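Local atomic coordinates of putative serine protease (Human astrovirus 1, PDB entry 2W5E), a protein that is a trypsin-like serine protease thought to cleave the viral nonstructural polyprotein into functional products. Residues A[45-57]-A[68-80]. Numbering follows the deposited sequence.
With CD (cadmium ion), chain R; CD (cadmium ion), chain B; CD (cadmium ion), chain M.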
ATOM      1  N   VAL A  45     -18.523  19.265  21.237  1.00 33.01           N
ATOM      2  CA  VAL A  45     -17.161  19.160  21.754  1.00 32.22           C
ATOM      3  C   VAL A  45     -16.155  19.673  20.725  1.00 31.83           C
ATOM      4  O   VAL A  45     -16.471  19.789  19.535  1.00 31.40           O
ATOM      5  CB  VAL A  45     -16.805  17.702  22.183  1.00 32.44           C
ATOM      6  CG1 VAL A  45     -17.737  17.217  23.303  1.00 32.10           C
ATOM      7  CG2 VAL A  45     -16.837  16.740  20.982  1.00 32.07           C
ATOM      8  N   ASN A  46     -14.957  20.003  21.192  1.00 30.81           N
ATOM      9  CA  ASN A  46     -13.849  20.278  20.296  1.00 30.74           C
ATOM     10  C   ASN A  46     -13.078  18.990  20.008  1.00 30.13           C
ATOM     11  O   ASN A  46     -12.880  18.160  20.899  1.00 29.40           O
ATOM     12  CB  ASN A  46     -12.917  21.340  20.885  1.00 30.97           C
ATOM     13  CG  ASN A  46     -13.561  22.720  20.955  1.00 32.45           C
ATOM     14  OD1 ASN A  46     -14.377  23.086  20.106  1.00 32.87           O
ATOM     15  ND2 ASN A  46     -13.181  23.495  21.965  1.00 33.36           N
ATOM     16  N   VAL A  47     -12.682  18.825  18.753  1.00 29.60           N
ATOM     17  CA  VAL A  47     -11.863  17.690  18.326  1.00 28.98           C
ATOM     18  C   VAL A  47     -10.597  18.255  17.710  1.00 28.48           C
ATOM     19  O   VAL A  47     -10.661  19.132  16.858  1.00 28.11           O
ATOM     20  CB  VAL A  47     -12.595  16.794  17.294  1.00 29.17           C
ATOM     21  CG1 VAL A  47     -11.679  15.671  16.808  1.00 28.87           C
ATOM     22  CG2 VAL A  47     -13.884  16.226  17.875  1.00 28.71           C
ATOM     23  N   CYS A  48      -9.445  17.769  18.156  1.00 28.15           N
ATOM     24  CA  CYS A  48      -8.176  18.208  17.600  1.00 27.76           C
ATOM     25  C   CYS A  48      -7.539  17.065  16.817  1.00 27.49           C
ATOM     26  O   CYS A  48      -7.372  15.966  17.347  1.00 27.31           O
ATOM     27  CB  CYS A  48      -7.241  18.681  18.709  1.00 27.78           C
ATOM     28  SG  CYS A  48      -5.744  19.440  18.083  1.00 29.42           S
ATOM     29  N   TYR A  49      -7.207  17.328  15.555  1.00 26.85           N
ATOM     30  CA  TYR A  49      -6.580  16.327  14.684  1.00 26.51           C
ATOM     31  C   TYR A  49      -5.552  16.984  13.779  1.00 26.47           C
ATOM     32  O   TYR A  49      -5.854  17.970  13.086  1.00 26.08           O
ATOM     33  CB  TYR A  49      -7.626  15.585  13.855  1.00 26.07           C
ATOM     34  CG  TYR A  49      -7.084  14.391  13.077  1.00 25.97           C
ATOM     35  CD1 TYR A  49      -6.821  13.177  13.720  1.00 25.35           C
ATOM     36  CD2 TYR A  49      -6.831  14.480  11.707  1.00 24.40           C
ATOM     37  CE1 TYR A  49      -6.322  12.071  13.009  1.00 25.22           C
ATOM     38  CE2 TYR A  49      -6.335  13.381  10.984  1.00 25.02           C
ATOM     39  CZ  TYR A  49      -6.082  12.185  11.645  1.00 25.25           C
ATOM     40  OH  TYR A  49      -5.592  11.101  10.951  1.00 24.85           O
ATOM     41  N   GLU A  50      -4.335  16.442  13.807  1.00 26.31           N
ATOM     42  CA  GLU A  50      -3.204  16.981  13.043  1.00 26.45           C
ATOM     43  C   GLU A  50      -3.048  18.505  13.224  1.00 27.02           C
ATOM     44  O   GLU A  50      -2.693  19.229  12.294  1.00 26.66           O
ATOM     45  CB  GLU A  50      -3.285  16.555  11.564  1.00 26.40           C
ATOM     46  CG  GLU A  50      -2.771  15.107  11.292  1.00 24.88           C
ATOM     47  CD  GLU A  50      -1.253  15.006  11.280  1.00 22.61           C
ATOM     48  OE1 GLU A  50      -0.625  15.783  10.548  1.00 23.19           O
ATOM     49  OE2 GLU A  50      -0.648  14.176  12.008  1.00 19.77           O
ATOM     50  N   GLY A  51      -3.320  18.972  14.441  1.00 27.57           N
ATOM     51  CA  GLY A  51      -3.105  20.374  14.804  1.00 28.76           C
ATOM     52  C   GLY A  51      -4.267  21.325  14.533  1.00 29.37           C
ATOM     53  O   GLY A  51      -4.207  22.498  14.909  1.00 29.49           O
ATOM     54  N   LEU A  52      -5.316  20.831  13.877  1.00 29.63           N
ATOM     55  CA  LEU A  52      -6.501  21.646  13.612  1.00 30.33           C
ATOM     56  C   LEU A  52      -7.665  21.288  14.544  1.00 30.78           C
ATOM     57  O   LEU A  52      -7.999  20.118  14.720  1.00 30.33           O
ATOM     58  CB  LEU A  52      -6.920  21.549  12.135  1.00 30.32           C
ATOM     59  CG  LEU A  52      -8.150  22.331  11.636  1.00 30.20           C
ATOM     60  CD1 LEU A  52      -8.059  23.843  11.904  1.00 31.09           C
ATOM     61  CD2 LEU A  52      -8.377  22.076  10.154  1.00 30.63           C
ATOM     62  N   MET A  53      -8.262  22.314  15.149  1.00 31.47           N
ATOM     63  CA  MET A  53      -9.415  22.140  16.028  1.00 32.31           C
ATOM     64  C   MET A  53     -10.716  22.218  15.242  1.00 32.01           C
ATOM     65  O   MET A  53     -10.900  23.114  14.422  1.00 31.57           O
ATOM     66  CB  MET A  53      -9.400  23.188  17.145  1.00 33.07           C
ATOM     67  CG  MET A  53      -8.330  22.942  18.194  1.00 36.43           C
ATOM     68  SD  MET A  53      -8.910  21.841  19.492  1.00 42.78           S
ATOM     69  CE  MET A  53      -9.523  23.033  20.678  1.00 42.51           C
ATOM     70  N   TYR A  54     -11.606  21.266  15.503  1.00 31.82           N
ATOM     71  CA  TYR A  54     -12.920  21.205  14.874  1.00 32.24           C
ATOM     72  C   TYR A  54     -13.993  21.184  15.952  1.00 32.88           C
ATOM     73  O   TYR A  54     -13.789  20.612  17.022  1.00 32.68           O
ATOM     74  CB  TYR A  54     -13.083  19.907  14.077  1.00 31.86           C
ATOM     75  CG  TYR A  54     -12.082  19.640  12.974  1.00 31.28           C
ATOM     76  CD1 TYR A  54     -12.444  19.791  11.636  1.00 31.42           C
ATOM     77  CD2 TYR A  54     -10.795  19.186  13.262  1.00 30.91           C
ATOM     78  CE1 TYR A  54     -11.538  19.527  10.608  1.00 30.40           C
ATOM     79  CE2 TYR A  54      -9.883  18.921  12.245  1.00 30.26           C
ATOM     80  CZ  TYR A  54     -10.266  19.088  10.918  1.00 30.61           C
ATOM     81  OH  TYR A  54      -9.371  18.822   9.902  1.00 30.78           O
ATOM     82  N   GLU A  55     -15.138  21.789  15.660  1.00 33.40           N
ATOM     83  CA  GLU A  55     -16.321  21.599  16.487  1.00 34.52           C
ATOM     84  C   GLU A  55     -17.080  20.395  15.946  1.00 34.35           C
ATOM     85  O   GLU A  55     -17.216  20.238  14.732  1.00 34.27           O
ATOM     86  CB  GLU A  55     -17.208  22.848  16.487  1.00 34.68           C
ATOM     87  CG  GLU A  55     -18.392  22.748  17.441  1.00 35.75           C
ATOM     88  CD  GLU A  55     -19.352  23.913  17.324  1.00 36.36           C
ATOM     89  OE1 GLU A  55     -20.011  24.049  16.269  1.00 39.07           O
ATOM     90  OE2 GLU A  55     -19.462  24.683  18.299  1.00 39.13           O
ATOM     91  N   ALA A  56     -17.553  19.542  16.848  1.00 34.16           N
ATOM     92  CA  ALA A  56     -18.264  18.328  16.469  1.00 34.66           C
ATOM     93  C   ALA A  56     -19.413  18.068  17.433  1.00 34.78           C
ATOM     94  O   ALA A  56     -19.334  18.431  18.601  1.00 34.66           O
ATOM     95  CB  ALA A  56     -17.303  17.131  16.439  1.00 34.21           C
ATOM     96  N   LYS A  57     -20.466  17.431  16.937  1.00 35.23           N
ATOM     97  CA  LYS A  57     -21.672  17.202  17.719  1.00 36.15           C
ATOM     98  C   LYS A  57     -21.830  15.750  18.146  1.00 36.24           C
ATOM     99  O   LYS A  57     -21.722  14.834  17.325  1.00 35.77           O
ATOM    100  CB  LYS A  57     -22.907  17.648  16.927  1.00 36.00           C
ATOM    101  CG  LYS A  57     -24.190  17.678  17.741  1.00 36.86           C
ATOM    102  CD  LYS A  57     -25.386  18.071  16.880  1.00 37.40           C
ATOM    103  CE  LYS A  57     -26.604  18.353  17.739  1.00 39.58           C
ATOM    104  NZ  LYS A  57     -27.773  18.824  16.937  1.00 40.97           N
ATOM    105  N   PHE A  68     -20.757   8.432  21.029  1.00 32.72           N
ATOM    106  CA  PHE A  68     -20.545   8.492  19.587  1.00 31.97           C
ATOM    107  C   PHE A  68     -20.733   9.918  19.080  1.00 31.47           C
ATOM    108  O   PHE A  68     -21.788  10.524  19.270  1.00 30.84           O
ATOM    109  CB  PHE A  68     -21.481   7.520  18.853  1.00 32.04           C
ATOM    110  CG  PHE A  68     -21.232   6.074  19.180  1.00 32.08           C
ATOM    111  CD1 PHE A  68     -20.302   5.329  18.454  1.00 32.53           C
ATOM    112  CD2 PHE A  68     -21.925   5.454  20.212  1.00 32.08           C
ATOM    113  CE1 PHE A  68     -20.061   3.988  18.762  1.00 32.07           C
ATOM    114  CE2 PHE A  68     -21.694   4.117  20.527  1.00 32.79           C
ATOM    115  CZ  PHE A  68     -20.760   3.380  19.794  1.00 32.43           C
ATOM    116  N   ILE A  69     -19.693  10.433  18.437  1.00 30.76           N
ATOM    117  CA  ILE A  69     -19.657  11.790  17.915  1.00 30.44           C
ATOM    118  C   ILE A  69     -19.601  11.727  16.384  1.00 30.33           C
ATOM    119  O   ILE A  69     -18.807  10.976  15.825  1.00 30.03           O
ATOM    120  CB  ILE A  69     -18.411  12.540  18.462  1.00 30.14           C
ATOM    121  CG1 ILE A  69     -18.464  12.625  19.996  1.00 30.40           C
ATOM    122  CG2 ILE A  69     -18.270  13.918  17.825  1.00 30.17           C
ATOM    123  CD1 ILE A  69     -17.116  12.801  20.661  1.00 29.51           C
ATOM    124  N   THR A  70     -20.444  12.509  15.710  1.00 29.90           N
ATOM    125  CA  THR A  70     -20.401  12.604  14.247  1.00 29.59           C
ATOM    126  C   THR A  70     -19.080  13.241  13.805  1.00 29.04           C
ATOM    127  O   THR A  70     -18.731  14.334  14.259  1.00 28.93           O
ATOM    128  CB  THR A  70     -21.623  13.393  13.699  1.00 29.89           C
ATOM    129  OG1 THR A  70     -22.831  12.717  14.075  1.00 30.26           O
ATOM    130  CG2 THR A  70     -21.572  13.518  12.176  1.00 30.01           C
ATOM    131  N   CYS A  71     -18.323  12.541  12.956  1.00 28.25           N
ATOM    132  CA  CYS A  71     -17.079  13.104  12.431  1.00 28.10           C
ATOM    133  C   CYS A  71     -17.400  14.312  11.558  1.00 28.30           C
ATOM    134  O   CYS A  71     -18.248  14.217  10.666  1.00 28.56           O
ATOM    135  CB  CYS A  71     -16.264  12.075  11.639  1.00 28.09           C
ATOM    136  SG  CYS A  71     -14.631  12.676  11.124  1.00 26.78           S
ATOM    137  N   PRO A  72     -16.750  15.459  11.832  1.00 28.44           N
ATOM    138  CA  PRO A  72     -16.910  16.651  11.001  1.00 28.43           C
ATOM    139  C   PRO A  72     -16.648  16.349   9.525  1.00 28.40           C
ATOM    140  O   PRO A  72     -15.737  15.581   9.203  1.00 28.26           O
ATOM    141  CB  PRO A  72     -15.846  17.601  11.549  1.00 28.21           C
ATOM    142  CG  PRO A  72     -15.700  17.203  12.964  1.00 28.52           C
ATOM    143  CD  PRO A  72     -15.850  15.709  12.975  1.00 28.50           C
ATOM    144  N   GLY A  73     -17.446  16.957   8.651  1.00 28.13           N
ATOM    145  CA  GLY A  73     -17.373  16.709   7.210  1.00 27.97           C
ATOM    146  C   GLY A  73     -16.048  17.076   6.573  1.00 27.78           C
ATOM    147  O   GLY A  73     -15.650  16.476   5.571  1.00 28.37           O
ATOM    148  N   ASP A  74     -15.365  18.056   7.157  1.00 27.43           N
ATOM    149  CA  ASP A  74     -14.065  18.511   6.667  1.00 27.36           C
ATOM    150  C   ASP A  74     -12.864  17.833   7.349  1.00 26.65           C
ATOM    151  O   ASP A  74     -11.714  18.104   6.995  1.00 26.39           O
ATOM    152  CB  ASP A  74     -13.954  20.042   6.759  1.00 27.70           C
ATOM    153  CG  ASP A  74     -14.244  20.586   8.159  1.00 29.48           C
ATOM    154  OD1 ASP A  74     -14.957  19.929   8.952  1.00 31.30           O
ATOM    155  OD2 ASP A  74     -13.757  21.695   8.458  1.00 31.55           O
ATOM    156  N   LEU A  75     -13.142  16.965   8.322  1.00 25.94           N
ATOM    157  CA  LEU A  75     -12.106  16.167   8.986  1.00 25.20           C
ATOM    158  C   LEU A  75     -11.936  14.824   8.272  1.00 24.60           C
ATOM    159  O   LEU A  75     -12.807  13.958   8.342  1.00 23.92           O
ATOM    160  CB  LEU A  75     -12.440  15.954  10.473  1.00 25.02           C
ATOM    161  CG  LEU A  75     -11.474  15.182  11.397  1.00 26.12           C
ATOM    162  CD1 LEU A  75     -10.016  15.364  11.015  1.00 27.09           C
ATOM    163  CD2 LEU A  75     -11.686  15.574  12.852  1.00 25.17           C
ATOM    164  N   HIS A  76     -10.799  14.666   7.600  1.00 24.25           N
ATOM    165  CA  HIS A  76     -10.523  13.475   6.794  1.00 24.12           C
ATOM    166  C   HIS A  76      -9.372  12.687   7.428  1.00 24.07           C
ATOM    167  O   HIS A  76      -8.201  12.966   7.145  1.00 23.85           O
ATOM    168  CB  HIS A  76     -10.199  13.860   5.335  1.00 23.73           C
ATOM    169  CG  HIS A  76     -11.198  14.792   4.711  1.00 23.30           C
ATOM    170  ND1 HIS A  76     -10.846  15.745   3.774  1.00 20.28           N
ATOM    171  CD2 HIS A  76     -12.533  14.920   4.898  1.00 22.44           C
ATOM    172  CE1 HIS A  76     -11.927  16.423   3.422  1.00 23.34           C
ATOM    173  NE2 HIS A  76     -12.962  15.939   4.084  1.00 21.85           N
ATOM    174  N   PRO A  77      -9.703  11.719   8.312  1.00 24.42           N
ATOM    175  CA  PRO A  77      -8.670  10.998   9.043  1.00 25.09           C
ATOM    176  C   PRO A  77      -7.919  10.042   8.126  1.00 25.58           C
ATOM    177  O   PRO A  77      -8.499   9.514   7.182  1.00 25.44           O
ATOM    178  CB  PRO A  77      -9.464  10.212  10.093  1.00 24.91           C
ATOM    179  CG  PRO A  77     -10.792  10.009   9.487  1.00 24.86           C
ATOM    180  CD  PRO A  77     -11.054  11.237   8.653  1.00 24.36           C
ATOM    181  N   THR A  78      -6.641   9.835   8.415  1.00 26.14           N
ATOM    182  CA  THR A  78      -5.784   8.968   7.609  1.00 26.73           C
ATOM    183  C   THR A  78      -6.003   7.481   7.900  1.00 27.14           C
ATOM    184  O   THR A  78      -5.559   6.622   7.133  1.00 27.04           O
ATOM    185  CB  THR A  78      -4.310   9.297   7.845  1.00 26.99           C
ATOM    186  OG1 THR A  78      -4.007   9.111   9.235  1.00 26.17           O
ATOM    187  CG2 THR A  78      -4.012  10.737   7.433  1.00 27.13           C
ATOM    188  N   ALA A  79      -6.682   7.189   9.010  1.00 27.12           N
ATOM    189  CA  ALA A  79      -6.958   5.821   9.441  1.00 27.35           C
ATOM    190  C   ALA A  79      -8.208   5.767  10.299  1.00 27.68           C
ATOM    191  O   ALA A  79      -8.548   6.735  10.986  1.00 27.25           O
ATOM    192  CB  ALA A  79      -5.768   5.246  10.215  1.00 27.41           C
ATOM    193  N   ARG A  80      -8.894   4.629  10.240  1.00 28.07           N
ATOM    194  CA  ARG A  80     -10.035   4.350  11.096  1.00 28.88           C
ATOM    195  C   ARG A  80      -9.885   2.945  11.647  1.00 29.41           C
ATOM    196  O   ARG A  80      -9.176   2.110  11.069  1.00 29.58           O
ATOM    197  CB  ARG A  80     -11.350   4.445  10.326  1.00 28.81           C
ATOM    198  CG  ARG A  80     -11.652   5.799   9.710  1.00 29.66           C
ATOM    199  CD  ARG A  80     -12.864   5.708   8.793  1.00 31.09           C
ATOM    200  NE  ARG A  80     -13.214   7.009   8.226  1.00 32.98           N
ATOM    201  CZ  ARG A  80     -12.614   7.565   7.176  1.00 34.36           C
ATOM    202  NH1 ARG A  80     -11.622   6.940   6.545  1.00 34.84           N
ATOM    203  NH2 ARG A  80     -13.014   8.754   6.748  1.00 35.08           N
TER
HETATM  204 CD    CD R1590       1.106  14.707  11.922  1.00 20.92          CD
HETATM  205 CD    CD B1589      -9.140  16.310   2.817  1.00 23.44          CD
HETATM  206 CD    CD M1593      -4.322  19.725  20.377  1.00 58.54          CD
HETATM  207  O   HOH W   1      -2.528  10.706  10.457  1.00 27.65           O
HETATM  208  O   HOH W   2     -10.016  19.896   7.469  1.00 38.88           O
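Lys57 and Thr70 join the two segments through the backbone: Thr70 N donates to Lys57 O at 3.1 Å, where strands 52-57 and 68-70 meet at 121° between their directions, antiparallel but strongly splayed. These strands belong to the N-terminal six-stranded antiparallel barrel of the chymotrypsin-like (clan PA) fold. Beyond Thr70 the chain leaves the sheet and, after a type I turn from Pro72 to Leu75, runs across the hairpin 45-57, whose own type I' turn spans Tyr49 to Leu52.

Leu75 fills the angle between two tyrosines. Its CB lies over one face of the Tyr54 ring, 3.9 Å from the centroid and 20° off the normal, a CH-pi contact. With CG anti to the backbone N, its branches reach on toward the hairpin: CD1 comes within 3.4 Å of Tyr49 CD2, and CD2 meets Val47 CG1 at 4.0 Å. Asp74 sets its carboxylate at the edge of the Tyr54 ring, its plane steeply turned against the ring. Nearer the Lys57-Thr70 bond, Ala56 CB packs on Ile69 CG2 at 3.6 Å and on Pro72 CG at 3.8 Å, while Val45 and Ile69 touch tip to tip. Phe27 of strand 21-28 continues this apolar layer, meeting Leu75 and, edge-to-face, Tyr49. The Tyr49 hydroxyl is hydrogen-bonded to Gly11 O and receives a nearly straight bond from Thr78 N, 3.0 Å to Tyr49 OH with 174° at the hydrogen.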